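Local coordinates for succinoglycan biosynthesis protein (Bacillus cereus ATCC 14579, PDB 2QGM) that is of unconfirmed function but is probably an erythromycin esterase-like hydrolase, possibly connected with succinoglycan biosynthesis, at residues N181-Y186 and K257-A262; H306-H309 and I314-E317; R405-I410 and T424-Q429. One frame throughout, in Å; residues are numbered along the deposited sequence.

Interaction 1: N181-Y186 and K257-A262; sequences NKVIDY and KATASA
Thr-259 meets two residues of helix 177-190, Lys-182 and Val-183. Its methyl CG2 lies 3.8 Å from Val-183 CG2, and its CB is equally close to that methyl. The two side chains pass each other in opposite directions. The hydroxyl of Thr-259 takes a different course. OG1 stands beside the backbone N, with chi1 at -58°, and faces the aliphatic stem of Lys-182, where CG is 3.9 Å from OG1. This is packing, not a polar bond. The Lys-182 stem crosses Thr-259 at about a right angle, and its amino end then leads away from helix 253-269. The polar needs of Thr-259 OG1 are met by other residues: it is hydrogen-bonded to Trp-255 O, one turn earlier in its own helix, and to Trp-115 NE1 of helix 115-127. With the hydroxyl held by these two bonds, the methyl is turned to Val-183.

Ala-260 comes next, and Ala-260 CA is 6.3 Å from Val-183 CA. Val-183 CG2 rests on the backbone here, 3.7 Å from Ala-260 N, and its distance to Ala-260 CB is 4.2 Å. One valine methyl therefore reaches both neighbours, Thr-259 and Ala-260. Tyr-202 of helix 195-203 touches both Val-183 and Ala-260, so a third helix covers this spot.

No hydrogen bond joins the two segments. The local axes approach to 8.6 Å and cross at -134°, nearer antiparallel than parallel. The arrangement is helix-to-helix packing through small and beta-branched side chains. It joins helix 177-190, which follows the edge strand 166-171, to helix 253-269 in a largely helical part of this alpha/beta fold.

Interaction 2: H306-H309 and I314-E317; sequences HNIH and IIDE
Ile-308 and Ile-315 bring the two backbones closest, with their CA atoms 6.6 Å apart. The first segment begins the short helix 307-310; the second is an irregular loop just after it. No direct hydrogen bond joins them. A water bridges instead, 2.9 Å from Ile-308 O and 3.2 Å from Ile-315 N, and it accepts from that amide.

The side-chain contact is apolar and rests on one methyl. Ile-308 CD1 is 3.6 Å from Ile-315 CB and 4.0 Å from both CG2 and CD1 of that residue. It thus sits against the branch point, between the two arms. Asp-316 is a looser neighbour, and its OD1 is hydrogen-bonded to Leu-319 N. Phe-422 touches both Ile-315 and Asp-316.

His-306 is the N-cap of the helix. Its ND1 accepts from Ile-308 N at 3.0 Å, nearly straight at 173° and 3° out of the ring plane. This holds the imidazole against the helix start. His-84 meets that ring edge-to-face. Glu-112 OE1 is hydrogen-bonded to His-306 N, and Glu-283 OE1 to His-309 ND1. Such a histidine-glutamate cluster after strand 301-304 is consistent with an active-site region in an erythromycin esterase-like fold.

Interaction 3: R405-I410 and T424-Q429; sequences RPLLSI and TSLLEQ
This contact is an antiparallel two-stranded pairing, strand 404-408 with strand 421-425, continued by packing against the turn into helix 426-429. The ribbon is separate from the main mixed sheet. Arg-405 and Thr-424 form a hydrogen-bonded pair. Arg-405 N donates to Thr-424 O at 2.9 Å, tilted 28° from the carbonyl plane. Thr-424 N returns a bond of 3.2 Å to Arg-405 O and comes from above that carbonyl's plane. Further along, Leu-407 is hydrogen-bonded through its backbone to Phe-422.

Leu-407 carries the apolar part. Thr-424 CG2 lies between its own backbone N and carbonyl carbon (OG1 being anti to N, chi1 -176°), and this presents the methyl to leucine. Thr-424 CG2 is 3.8 Å from both CB and CD2 of Leu-407. The other leucine branch, CD1, meets Leu-426 CD1 at 3.7 Å, the two side chains crossing at about a right angle. Phe-374 also touches Leu-426.

Ser-425 caps the helix: its OG accepts from Glu-428 N at 3.2 Å and is also hydrogen-bonded to Val-401 O. Backbone bonds thus set the register, while buried methyls pack across the strand-to-helix turn and a serine hydroxyl held by two hydrogen bonds caps the helix start.

The three contacts come in series along the chain. Interaction 1 joins helices 177-190 and 253-269, on the opposite side of the chain's centre from the others. Its centre is 31 Å from that of interaction 2 and 39 Å from that of interaction 3. Interactions 2 and 3 have centres 9 Å apart and touch: His-306 NE2 is 2.8 Å from Ile-410 O, a probable hydrogen bond, and Ile-308 CD1 packs on Ser-409 OG. The chain after strand 404-408 thus reaches the start of helix 307-310, and Phe-422 of strand 421-425 touches Ile-315. Together they form one region, possibly that of the active site if the family resemblance holds. Interaction 1 belongs to distant helical packing.

Interaction 1: N181-Y186 and K257-A262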
ATOM      1  N   ASN A 181     -20.161  13.813  -0.546  1.00 18.43           N
ATOM      2  CA  ASN A 181     -21.513  13.366  -0.226  1.00 21.24           C
ATOM      3  C   ASN A 181     -21.547  12.518   1.043  1.00 20.72           C
ATOM      4  O   ASN A 181     -22.525  12.543   1.786  1.00 22.65           O
ATOM      5  CB  ASN A 181     -22.098  12.583  -1.404  1.00 24.27           C
ATOM      6  CG  ASN A 181     -22.759  13.481  -2.431  1.00 26.31           C
ATOM      7  OD1 ASN A 181     -22.282  14.577  -2.710  1.00 28.48           O
ATOM      8  ND2 ASN A 181     -23.865  13.013  -3.004  1.00 28.33           N
ATOM      9  N   LYS A 182     -20.480  11.773   1.298  1.00 19.50           N
ATOM     10  CA  LYS A 182     -20.424  10.952   2.497  1.00 19.93           C
ATOM     11  C   LYS A 182     -20.600  11.876   3.704  1.00 19.65           C
ATOM     12  O   LYS A 182     -21.371  11.585   4.626  1.00 20.28           O
ATOM     13  CB  LYS A 182     -19.074  10.240   2.592  1.00 20.86           C
ATOM     14  CG  LYS A 182     -19.030   9.157   3.654  1.00 24.07           C
ATOM     15  CD  LYS A 182     -19.806   7.937   3.182  1.00 26.45           C
ATOM     16  CE  LYS A 182     -19.760   6.813   4.201  1.00 29.38           C
ATOM     17  NZ  LYS A 182     -20.525   5.624   3.727  1.00 32.32           N
ATOM     18  N   VAL A 183     -19.889  13.001   3.674  1.00 18.18           N
ATOM     19  CA  VAL A 183     -19.934  13.997   4.748  1.00 18.56           C
ATOM     20  C   VAL A 183     -21.264  14.736   4.757  1.00 18.37           C
ATOM     21  O   VAL A 183     -21.937  14.808   5.782  1.00 20.91           O
ATOM     22  CB  VAL A 183     -18.821  15.071   4.598  1.00 17.14           C
ATOM     23  CG1 VAL A 183     -18.905  16.060   5.759  1.00 16.53           C
ATOM     24  CG2 VAL A 183     -17.446  14.418   4.557  1.00 15.92           C
ATOM     25  N   ILE A 184     -21.630  15.295   3.608  1.00 19.01           N
ATOM     26  CA  ILE A 184     -22.873  16.048   3.480  1.00 18.46           C
ATOM     27  C   ILE A 184     -24.098  15.245   3.913  1.00 20.22           C
ATOM     28  O   ILE A 184     -24.950  15.749   4.650  1.00 21.66           O
ATOM     29  CB  ILE A 184     -23.103  16.519   2.023  1.00 19.08           C
ATOM     30  CG1 ILE A 184     -21.986  17.465   1.582  1.00 21.83           C
ATOM     31  CG2 ILE A 184     -24.446  17.237   1.918  1.00 17.30           C
ATOM     32  CD1 ILE A 184     -21.945  18.771   2.341  1.00 27.73           C
ATOM     33  N   ASP A 185     -24.194  14.008   3.432  1.00 20.04           N
ATOM     34  CA  ASP A 185     -25.319  13.144   3.768  1.00 21.43           C
ATOM     35  C   ASP A 185     -25.438  12.971   5.273  1.00 22.53           C
ATOM     36  O   ASP A 185     -26.532  13.044   5.829  1.00 21.70           O
ATOM     37  CB  ASP A 185     -25.162  11.775   3.109  1.00 20.45           C
ATOM     38  CG  ASP A 185     -25.349  11.827   1.611  1.00 22.77           C
ATOM     39  OD1 ASP A 185     -25.796  12.878   1.110  1.00 25.27           O
ATOM     40  OD2 ASP A 185     -25.062  10.822   0.937  1.00 25.42           O
ATOM     41  N   TYR A 186     -24.310  12.739   5.936  1.00 22.61           N
ATOM     42  CA  TYR A 186     -24.323  12.568   7.381  1.00 23.42           C
ATOM     43  C   TYR A 186     -24.852  13.818   8.076  1.00 24.15           C
ATOM     44  O   TYR A 186     -25.700  13.730   8.962  1.00 25.24           O
ATOM     45  CB  TYR A 186     -22.918  12.258   7.899  1.00 24.18           C
ATOM     46  CG  TYR A 186     -22.831  12.328   9.407  1.00 24.78           C
ATOM     47  CD1 TYR A 186     -23.348  11.308  10.199  1.00 26.10           C
ATOM     48  CD2 TYR A 186     -22.284  13.441  10.039  1.00 24.85           C
ATOM     49  CE1 TYR A 186     -23.325  11.389  11.583  1.00 25.74           C
ATOM     50  CE2 TYR A 186     -22.256  13.539  11.427  1.00 26.13           C
ATOM     51  CZ  TYR A 186     -22.780  12.510  12.194  1.00 27.54           C
ATOM     52  OH  TYR A 186     -22.768  12.602  13.568  1.00 28.17           O
ATOM     53  N   LYS A 257     -16.631  11.714   9.662  1.00 18.47           N
ATOM     54  CA  LYS A 257     -15.557  12.482  10.282  1.00 18.70           C
ATOM     55  C   LYS A 257     -14.232  12.200   9.570  1.00 17.06           C
ATOM     56  O   LYS A 257     -13.467  13.118   9.260  1.00 16.27           O
ATOM     57  CB  LYS A 257     -15.423  12.112  11.766  1.00 20.91           C
ATOM     58  CG  LYS A 257     -14.220  12.745  12.465  1.00 23.64           C
ATOM     59  CD  LYS A 257     -14.121  12.313  13.936  1.00 26.38           C
ATOM     60  CE  LYS A 257     -12.969  13.034  14.634  1.00 31.15           C
ATOM     61  NZ  LYS A 257     -12.854  12.695  16.086  1.00 33.87           N
ATOM     62  N   ALA A 258     -13.971  10.925   9.302  1.00 16.67           N
ATOM     63  CA  ALA A 258     -12.733  10.512   8.642  1.00 16.49           C
ATOM     64  C   ALA A 258     -12.610  11.100   7.249  1.00 15.08           C
ATOM     65  O   ALA A 258     -11.525  11.511   6.839  1.00 14.44           O
ATOM     66  CB  ALA A 258     -12.658   8.992   8.570  1.00 17.65           C
ATOM     67  N   THR A 259     -13.722  11.126   6.520  1.00 14.05           N
ATOM     68  CA  THR A 259     -13.732  11.682   5.175  1.00 14.15           C
ATOM     69  C   THR A 259     -13.491  13.189   5.224  1.00 16.09           C
ATOM     70  O   THR A 259     -12.735  13.726   4.416  1.00 17.36           O
ATOM     71  CB  THR A 259     -15.068  11.399   4.476  1.00 14.19           C
ATOM     72  OG1 THR A 259     -15.285   9.983   4.440  1.00 15.05           O
ATOM     73  CG2 THR A 259     -15.052  11.939   3.052  1.00 13.23           C
ATOM     74  N   ALA A 260     -14.131  13.877   6.164  1.00 16.08           N
ATOM     75  CA  ALA A 260     -13.934  15.324   6.280  1.00 16.44           C
ATOM     76  C   ALA A 260     -12.456  15.602   6.547  1.00 18.13           C
ATOM     77  O   ALA A 260     -11.893  16.588   6.057  1.00 17.83           O
ATOM     78  CB  ALA A 260     -14.783  15.893   7.407  1.00 17.15           C
ATOM     79  N   SER A 261     -11.832  14.725   7.327  1.00 17.98           N
ATOM     80  CA  SER A 261     -10.417  14.855   7.630  1.00 18.31           C
ATOM     81  C   SER A 261      -9.575  14.571   6.388  1.00 17.36           C
ATOM     82  O   SER A 261      -8.529  15.183   6.200  1.00 16.10           O
ATOM     83  CB  SER A 261     -10.015  13.900   8.770  1.00 20.20           C
ATOM     84  OG  SER A 261     -10.394  14.409  10.035  1.00 27.17           O
ATOM     85  N   ALA A 262     -10.023  13.647   5.539  1.00 14.61           N
ATOM     86  CA  ALA A 262      -9.274  13.326   4.326  1.00 14.81           C
ATOM     87  C   ALA A 262      -9.317  14.516   3.372  1.00 13.88           C
ATOM     88  O   ALA A 262      -8.363  14.786   2.640  1.00 15.33           O
ATOM     89  CB  ALA A 262      -9.857  12.086   3.659  1.00 12.38           C
TER

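Interaction 2: H306-H309 and I314-E317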
ATOM      1  N   HIS A 306       3.192  -0.108  -2.810  1.00 13.27           N
ATOM      2  CA  HIS A 306       4.431  -0.412  -3.498  1.00 14.73           C
ATOM      3  C   HIS A 306       5.545  -0.542  -2.458  1.00 13.73           C
ATOM      4  O   HIS A 306       5.434   0.000  -1.362  1.00 15.29           O
ATOM      5  CB  HIS A 306       4.787   0.715  -4.466  1.00 15.01           C
ATOM      6  CG  HIS A 306       5.877   0.359  -5.427  1.00 17.89           C
ATOM      7  ND1 HIS A 306       7.202   0.258  -5.057  1.00 17.46           N
ATOM      8  CD2 HIS A 306       5.832   0.041  -6.743  1.00 18.61           C
ATOM      9  CE1 HIS A 306       7.923  -0.107  -6.101  1.00 17.99           C
ATOM     10  NE2 HIS A 306       7.114  -0.246  -7.138  1.00 17.16           N
ATOM     11  N   ASN A 307       6.609  -1.262  -2.799  1.00 14.38           N
ATOM     12  CA  ASN A 307       7.760  -1.408  -1.904  1.00 14.92           C
ATOM     13  C   ASN A 307       8.183  -0.037  -1.396  1.00 16.75           C
ATOM     14  O   ASN A 307       8.496   0.143  -0.224  1.00 14.41           O
ATOM     15  CB  ASN A 307       8.966  -1.998  -2.641  1.00 16.36           C
ATOM     16  CG  ASN A 307       8.936  -3.510  -2.726  1.00 13.24           C
ATOM     17  OD1 ASN A 307       8.144  -4.179  -2.059  1.00 16.24           O
ATOM     18  ND2 ASN A 307       9.834  -4.064  -3.538  1.00 15.05           N
ATOM     19  N   ILE A 308       8.218   0.930  -2.304  1.00 15.95           N
ATOM     20  CA  ILE A 308       8.630   2.286  -1.962  1.00 18.89           C
ATOM     21  C   ILE A 308       7.919   2.881  -0.745  1.00 17.99           C
ATOM     22  O   ILE A 308       8.558   3.486   0.118  1.00 17.68           O
ATOM     23  CB  ILE A 308       8.413   3.225  -3.164  1.00 19.60           C
ATOM     24  CG1 ILE A 308       9.354   2.836  -4.303  1.00 23.08           C
ATOM     25  CG2 ILE A 308       8.592   4.680  -2.729  1.00 22.64           C
ATOM     26  CD1 ILE A 308      10.825   3.014  -3.991  1.00 26.10           C
ATOM     27  N   HIS A 309       6.603   2.708  -0.678  1.00 16.33           N
ATOM     28  CA  HIS A 309       5.820   3.271   0.414  1.00 17.75           C
ATOM     29  C   HIS A 309       5.833   2.508   1.734  1.00 18.70           C
ATOM     30  O   HIS A 309       5.681   3.113   2.791  1.00 18.32           O
ATOM     31  CB  HIS A 309       4.371   3.479  -0.049  1.00 16.98           C
ATOM     32  CG  HIS A 309       4.242   4.434  -1.193  1.00 18.61           C
ATOM     33  ND1 HIS A 309       4.427   5.791  -1.056  1.00 19.54           N
ATOM     34  CD2 HIS A 309       3.988   4.217  -2.507  1.00 20.65           C
ATOM     35  CE1 HIS A 309       4.293   6.372  -2.235  1.00 20.24           C
ATOM     36  NE2 HIS A 309       4.027   5.437  -3.131  1.00 19.33           N
ATOM     37  N   ILE A 314      14.634   5.001   2.625  1.00 22.02           N
ATOM     38  CA  ILE A 314      14.538   5.605   1.299  1.00 23.87           C
ATOM     39  C   ILE A 314      15.248   4.820   0.203  1.00 23.17           C
ATOM     40  O   ILE A 314      16.451   4.574   0.276  1.00 22.69           O
ATOM     41  CB  ILE A 314      15.128   7.023   1.298  1.00 27.34           C
ATOM     42  CG1 ILE A 314      16.308   7.082   2.275  1.00 31.34           C
ATOM     43  CG2 ILE A 314      14.045   8.038   1.640  1.00 32.02           C
ATOM     44  CD1 ILE A 314      17.228   8.285   2.094  1.00 32.34           C
ATOM     45  N   ILE A 315      14.494   4.456  -0.826  1.00 22.53           N
ATOM     46  CA  ILE A 315      15.048   3.728  -1.951  1.00 23.68           C
ATOM     47  C   ILE A 315      15.324   4.698  -3.096  1.00 23.84           C
ATOM     48  O   ILE A 315      16.437   4.757  -3.615  1.00 24.02           O
ATOM     49  CB  ILE A 315      14.078   2.632  -2.424  1.00 22.86           C
ATOM     50  CG1 ILE A 315      13.840   1.634  -1.297  1.00 22.36           C
ATOM     51  CG2 ILE A 315      14.643   1.922  -3.639  1.00 22.84           C
ATOM     52  CD1 ILE A 315      12.899   0.513  -1.673  1.00 21.73           C
ATOM     53  N   ASP A 316      14.301   5.464  -3.465  1.00 25.70           N
ATOM     54  CA  ASP A 316      14.380   6.457  -4.536  1.00 26.52           C
ATOM     55  C   ASP A 316      14.383   7.831  -3.860  1.00 28.04           C
ATOM     56  O   ASP A 316      13.332   8.420  -3.625  1.00 26.14           O
ATOM     57  CB  ASP A 316      13.150   6.330  -5.446  1.00 27.02           C
ATOM     58  CG  ASP A 316      13.296   7.098  -6.750  1.00 28.50           C
ATOM     59  OD1 ASP A 316      13.924   8.175  -6.744  1.00 29.41           O
ATOM     60  OD2 ASP A 316      12.769   6.622  -7.779  1.00 28.84           O
ATOM     61  N   GLU A 317      15.567   8.345  -3.554  1.00 29.28           N
ATOM     62  CA  GLU A 317      15.662   9.627  -2.864  1.00 30.97           C
ATOM     63  C   GLU A 317      15.147  10.843  -3.629  1.00 30.48           C
ATOM     64  O   GLU A 317      14.663  11.794  -3.018  1.00 30.23           O
ATOM     65  CB  GLU A 317      17.108   9.873  -2.425  1.00 33.66           C
ATOM     66  CG  GLU A 317      17.260  11.009  -1.420  1.00 37.50           C
ATOM     67  CD  GLU A 317      18.621  10.993  -0.754  1.00 40.80           C
ATOM     68  OE1 GLU A 317      18.981   9.941  -0.183  1.00 42.78           O
ATOM     69  OE2 GLU A 317      19.322  12.026  -0.788  1.00 42.29           O
TER
HETATM   70  O   HOH W   1      11.450   3.862   0.063  1.00 16.99           O

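Interaction 3: R405-I410 and T424-Q429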
ATOM      1  N   ARG A 405      23.792  -2.574  -2.131  1.00 30.94           N
ATOM      2  CA  ARG A 405      23.812  -3.144  -3.472  1.00 29.63           C
ATOM      3  C   ARG A 405      22.600  -2.629  -4.234  1.00 27.92           C
ATOM      4  O   ARG A 405      21.656  -2.115  -3.634  1.00 25.77           O
ATOM      5  CB  ARG A 405      23.738  -4.671  -3.399  1.00 32.13           C
ATOM      6  CG  ARG A 405      24.832  -5.339  -2.573  1.00 37.23           C
ATOM      7  CD  ARG A 405      26.133  -5.464  -3.349  1.00 40.75           C
ATOM      8  NE  ARG A 405      27.071  -6.375  -2.691  1.00 43.49           N
ATOM      9  CZ  ARG A 405      28.002  -6.005  -1.814  1.00 44.50           C
ATOM     10  NH1 ARG A 405      28.139  -4.729  -1.478  1.00 45.19           N
ATOM     11  NH2 ARG A 405      28.798  -6.917  -1.269  1.00 44.80           N
ATOM     12  N   PRO A 406      22.606  -2.758  -5.568  1.00 26.50           N
ATOM     13  CA  PRO A 406      21.462  -2.283  -6.348  1.00 25.57           C
ATOM     14  C   PRO A 406      20.191  -3.035  -5.970  1.00 25.68           C
ATOM     15  O   PRO A 406      20.218  -4.253  -5.770  1.00 25.20           O
ATOM     16  CB  PRO A 406      21.884  -2.563  -7.787  1.00 26.63           C
ATOM     17  CG  PRO A 406      23.386  -2.438  -7.727  1.00 25.59           C
ATOM     18  CD  PRO A 406      23.709  -3.178  -6.450  1.00 27.04           C
ATOM     19  N   LEU A 407      19.089  -2.301  -5.856  1.00 23.28           N
ATOM     20  CA  LEU A 407      17.800  -2.902  -5.532  1.00 21.57           C
ATOM     21  C   LEU A 407      16.825  -2.464  -6.609  1.00 21.99           C
ATOM     22  O   LEU A 407      16.694  -1.276  -6.898  1.00 19.65           O
ATOM     23  CB  LEU A 407      17.296  -2.436  -4.164  1.00 21.91           C
ATOM     24  CG  LEU A 407      15.902  -2.945  -3.761  1.00 19.58           C
ATOM     25  CD1 LEU A 407      15.955  -4.444  -3.500  1.00 19.73           C
ATOM     26  CD2 LEU A 407      15.428  -2.220  -2.518  1.00 21.45           C
ATOM     27  N   LEU A 408      16.144  -3.433  -7.203  1.00 20.64           N
ATOM     28  CA  LEU A 408      15.186  -3.155  -8.259  1.00 19.06           C
ATOM     29  C   LEU A 408      13.945  -2.480  -7.699  1.00 19.07           C
ATOM     30  O   LEU A 408      13.488  -2.827  -6.616  1.00 20.33           O
ATOM     31  CB  LEU A 408      14.762  -4.453  -8.933  1.00 18.52           C
ATOM     32  CG  LEU A 408      13.625  -4.297  -9.944  1.00 18.14           C
ATOM     33  CD1 LEU A 408      14.152  -3.556 -11.167  1.00 18.85           C
ATOM     34  CD2 LEU A 408      13.067  -5.673 -10.318  1.00 18.21           C
ATOM     35  N   SER A 409      13.405  -1.523  -8.443  1.00 20.16           N
ATOM     36  CA  SER A 409      12.196  -0.817  -8.035  1.00 19.42           C
ATOM     37  C   SER A 409      11.584  -0.185  -9.279  1.00 19.37           C
ATOM     38  O   SER A 409      12.157   0.723  -9.877  1.00 18.88           O
ATOM     39  CB  SER A 409      12.522   0.248  -6.993  1.00 21.04           C
ATOM     40  OG  SER A 409      11.345   0.670  -6.323  1.00 21.86           O
ATOM     41  N   ILE A 410      10.415  -0.687  -9.667  1.00 18.85           N
ATOM     42  CA  ILE A 410       9.728  -0.204 -10.865  1.00 19.65           C
ATOM     43  C   ILE A 410       8.339   0.323 -10.531  1.00 21.20           C
ATOM     44  O   ILE A 410       7.525  -0.378  -9.927  1.00 19.49           O
ATOM     45  CB  ILE A 410       9.571  -1.327 -11.913  1.00 19.91           C
ATOM     46  CG1 ILE A 410      10.950  -1.920 -12.253  1.00 19.84           C
ATOM     47  CG2 ILE A 410       8.905  -0.771 -13.168  1.00 19.14           C
ATOM     48  CD1 ILE A 410      10.885  -3.121 -13.178  1.00 21.57           C
ATOM     49  N   THR A 424      21.203   0.615  -2.122  1.00 25.01           N
ATOM     50  CA  THR A 424      20.737   0.653  -0.744  1.00 24.72           C
ATOM     51  C   THR A 424      20.946  -0.705  -0.075  1.00 25.16           C
ATOM     52  O   THR A 424      21.470  -1.634  -0.688  1.00 25.02           O
ATOM     53  CB  THR A 424      19.230   1.022  -0.684  1.00 25.38           C
ATOM     54  OG1 THR A 424      18.817   1.147   0.681  1.00 26.58           O
ATOM     55  CG2 THR A 424      18.395  -0.055  -1.364  1.00 25.03           C
ATOM     56  N   SER A 425      20.533  -0.805   1.184  1.00 24.63           N
ATOM     57  CA  SER A 425      20.650  -2.042   1.943  1.00 23.53           C
ATOM     58  C   SER A 425      19.282  -2.693   2.023  1.00 22.62           C
ATOM     59  O   SER A 425      18.282  -2.014   2.271  1.00 22.38           O
ATOM     60  CB  SER A 425      21.171  -1.750   3.350  1.00 25.93           C
ATOM     61  OG  SER A 425      20.786  -2.754   4.266  1.00 28.52           O
ATOM     62  N   LEU A 426      19.230  -4.006   1.823  1.00 21.32           N
ATOM     63  CA  LEU A 426      17.950  -4.713   1.869  1.00 20.50           C
ATOM     64  C   LEU A 426      17.317  -4.695   3.259  1.00 19.56           C
ATOM     65  O   LEU A 426      16.133  -4.398   3.383  1.00 17.18           O
ATOM     66  CB  LEU A 426      18.126  -6.153   1.382  1.00 18.76           C
ATOM     67  CG  LEU A 426      16.813  -6.847   0.999  1.00 19.25           C
ATOM     68  CD1 LEU A 426      16.216  -6.221  -0.268  1.00 18.60           C
ATOM     69  CD2 LEU A 426      17.088  -8.328   0.785  1.00 19.07           C
ATOM     70  N   LEU A 427      18.097  -5.009   4.296  1.00 20.35           N
ATOM     71  CA  LEU A 427      17.583  -5.006   5.667  1.00 19.93           C
ATOM     72  C   LEU A 427      17.141  -3.597   6.074  1.00 20.65           C
ATOM     73  O   LEU A 427      16.201  -3.422   6.850  1.00 21.04           O
ATOM     74  CB  LEU A 427      18.654  -5.496   6.644  1.00 22.27           C
ATOM     75  CG  LEU A 427      18.275  -5.349   8.120  1.00 23.17           C
ATOM     76  CD1 LEU A 427      17.070  -6.242   8.446  1.00 21.91           C
ATOM     77  CD2 LEU A 427      19.465  -5.708   8.991  1.00 24.88           C
ATOM     78  N   GLU A 428      17.841  -2.599   5.546  1.00 21.41           N
ATOM     79  CA  GLU A 428      17.547  -1.199   5.820  1.00 23.20           C
ATOM     80  C   GLU A 428      16.113  -0.877   5.421  1.00 21.86           C
ATOM     81  O   GLU A 428      15.434  -0.077   6.072  1.00 19.96           O
ATOM     82  CB  GLU A 428      18.519  -0.323   5.018  1.00 25.36           C
ATOM     83  CG  GLU A 428      18.411   1.172   5.254  1.00 30.13           C
ATOM     84  CD  GLU A 428      19.335   1.963   4.339  1.00 33.09           C
ATOM     85  OE1 GLU A 428      20.506   1.558   4.182  1.00 35.11           O
ATOM     86  OE2 GLU A 428      18.897   2.994   3.784  1.00 36.23           O
ATOM     87  N   GLN A 429      15.660  -1.514   4.347  1.00 20.97           N
ATOM     88  CA  GLN A 429      14.325  -1.285   3.813  1.00 18.93           C
ATOM     89  C   GLN A 429      13.265  -2.276   4.270  1.00 18.71           C
ATOM     90  O   GLN A 429      12.140  -1.881   4.577  1.00 18.30           O
ATOM     91  CB  GLN A 429      14.379  -1.310   2.280  1.00 18.95           C
ATOM     92  CG  GLN A 429      15.479  -0.440   1.700  1.00 18.48           C
ATOM     93  CD  GLN A 429      15.278   1.013   2.020  1.00 21.19           C
ATOM     94  OE1 GLN A 429      16.176   1.842   1.806  1.00 22.90           O
ATOM     95  NE2 GLN A 429      14.099   1.348   2.526  1.00 15.31           N
TER